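LAE5 (Uncultured bacterium, PDB 5JD3) probably hydrolyses ester bonds, as an esterase of the GDSL-like lipase/acylhydrolase family. Local coordinates at residues A[203-206]-A[207-211]. Residues are numbered along the deposited sequence; the frame is centred on the assembly and turned at random.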
loop_
_atom_site.group_PDB
_atom_site.type_symbol
_atom_site.label_atom_id
_atom_site.label_comp_id
_atom_site.label_asym_id
_atom_site.label_seq_id
_atom_site.Cartn_x
_atom_site.Cartn_y
_atom_site.Cartn_z
ATOM N N GLN A 203 -16.716 -6.702 -11.057
ATOM C CA GLN A 203 -17.481 -7.365 -12.106
ATOM C C GLN A 203 -18.706 -8.052 -11.510
ATOM O O GLN A 203 -19.597 -8.490 -12.238
ATOM C CB GLN A 203 -16.619 -8.387 -12.850
ATOM C CG GLN A 203 -15.421 -7.798 -13.578
ATOM C CD GLN A 203 -14.595 -8.857 -14.286
ATOM O OE1 GLN A 203 -15.060 -9.973 -14.517
ATOM N NE2 GLN A 203 -13.360 -8.509 -14.633
ATOM N N HIS A 204 -18.745 -8.139 -10.185
ATOM C CA HIS A 204 -19.789 -8.892 -9.499
ATOM C C HIS A 204 -20.607 -8.037 -8.533
ATOM O O HIS A 204 -21.725 -8.404 -8.172
ATOM C CB HIS A 204 -19.170 -10.073 -8.747
ATOM C CG HIS A 204 -18.324 -10.957 -9.609
ATOM N ND1 HIS A 204 -16.964 -10.783 -9.743
ATOM C CD2 HIS A 204 -18.646 -12.018 -10.386
ATOM C CE1 HIS A 204 -16.483 -11.701 -10.563
ATOM N NE2 HIS A 204 -17.484 -12.462 -10.968
ATOM N N TYR A 205 -20.053 -6.904 -8.112
ATOM C CA TYR A 205 -20.754 -6.027 -7.178
ATOM C C TYR A 205 -20.518 -4.548 -7.467
ATOM O O TYR A 205 -19.529 -4.172 -8.095
ATOM C CB TYR A 205 -20.336 -6.332 -5.735
ATOM C CG TYR A 205 -20.677 -7.729 -5.268
ATOM C CD1 TYR A 205 -21.978 -8.066 -4.921
ATOM C CD2 TYR A 205 -19.695 -8.706 -5.163
ATOM C CE1 TYR A 205 -22.296 -9.342 -4.489
ATOM C CE2 TYR A 205 -20.003 -9.984 -4.732
ATOM C CZ TYR A 205 -21.305 -10.296 -4.397
ATOM O OH TYR A 205 -21.616 -11.566 -3.968
ATOM N N HIS A 206 -21.445 -3.719 -6.999
ATOM C CA HIS A 206 -21.304 -2.270 -7.063
ATOM C C HIS A 206 -20.371 -1.823 -5.938
ATOM O O HIS A 206 -20.373 -2.428 -4.866
ATOM C CB HIS A 206 -22.676 -1.596 -6.945
ATOM C CG HIS A 206 -22.644 -0.109 -7.109
ATOM N ND1 HIS A 206 -22.364 0.750 -6.068
ATOM C CD2 HIS A 206 -22.860 0.675 -8.193
ATOM C CE1 HIS A 206 -22.406 1.996 -6.503
ATOM N NE2 HIS A 206 -22.705 1.978 -7.790
ATOM N N PRO A 207 -19.559 -0.779 -6.185
ATOM C CA PRO A 207 -18.629 -0.223 -5.192
ATOM C C PRO A 207 -19.227 -0.032 -3.795
ATOM O O PRO A 207 -18.507 -0.162 -2.804
ATOM C CB PRO A 207 -18.256 1.128 -5.801
ATOM C CG PRO A 207 -18.292 0.875 -7.264
ATOM C CD PRO A 207 -19.388 -0.140 -7.503
ATOM N N ALA A 208 -20.523 0.265 -3.724
ATOM C CA ALA A 208 -21.204 0.462 -2.448
ATOM C C ALA A 208 -21.129 -0.782 -1.567
ATOM O O ALA A 208 -21.154 -0.687 -0.340
ATOM C CB ALA A 208 -22.655 0.855 -2.681
ATOM N N GLN A 209 -21.034 -1.948 -2.199
ATOM C CA GLN A 209 -20.939 -3.209 -1.475
ATOM C C GLN A 209 -19.609 -3.307 -0.729
ATOM O O GLN A 209 -19.493 -4.032 0.261
ATOM C CB GLN A 209 -21.109 -4.388 -2.440
ATOM C CG GLN A 209 -21.288 -5.742 -1.768
ATOM C CD GLN A 209 -19.976 -6.469 -1.548
ATOM O OE1 GLN A 209 -18.926 -6.037 -2.022
ATOM N NE2 GLN A 209 -20.030 -7.578 -0.821
ATOM N N LEU A 210 -18.610 -2.566 -1.203
ATOM C CA LEU A 210 -17.292 -2.559 -0.576
ATOM C C LEU A 210 -17.039 -1.301 0.248
ATOM O O LEU A 210 -16.637 -1.382 1.408
ATOM C CB LEU A 210 -16.193 -2.693 -1.632
ATOM C CG LEU A 210 -15.916 -4.083 -2.198
ATOM C CD1 LEU A 210 -14.673 -4.049 -3.071
ATOM C CD2 LEU A 210 -15.765 -5.104 -1.082
ATOM N N ALA A 211 -17.267 -0.140 -0.358
ATOM C CA ALA A 211 -16.941 1.126 0.286
ATOM C C ALA A 211 -17.866 2.251 -0.159
ATOM O O ALA A 211 -17.983 2.537 -1.351
ATOM C CB ALA A 211 -15.495 1.497 0.004
#
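Pro207 lays its CD over one face of the His206 imidazole, a CH-pi contact with CD 3.4 Å from the ring centroid, at the second position of a type I beta turn (206-209) in the loop between helices 194-201 and 219-232. Proline suits this place: its ring keeps phi near the value the turn needs, and it has no N-H to leave without a partner. Its carbonyl O accepts from both Leu210 N and Ala211 N, carrying the chain on from the turn. Ala208 follows, its N giving a nearly straight hydrogen bond (169°) to His206 ND1 at 3.0 Å, tilted from the imidazole plane; ND1 must therefore be unprotonated in this bond. With CG anti to its own backbone N (chi1 -175°), the histidine ring folds forward over the proline. The small methyl of Ala208 fits beside it, CB lying 3.4 Å from ND1. Gln209 closes the turn, its N bonded to His206 O at 2.8 Å. Its flat amide can lie nearly parallel on the Tyr205 aromatic face, the planes 16° apart, while Gln209 OE1 is still hydrogen-bonded to Tyr201 OH. Hydrophobic Leu210 packs the turn onto Phe198 and Tyr201 of helix 194-201, as Pro207 does onto Pro163 and Leu202 in neighbouring loops; the Leu210 backbone is bonded to Asn218, just before helix 219-232. In the tyrosine-glutamine stack, Gln209 CD sits 4.0 Å from Tyr205 CG, displaced toward the ring's rim.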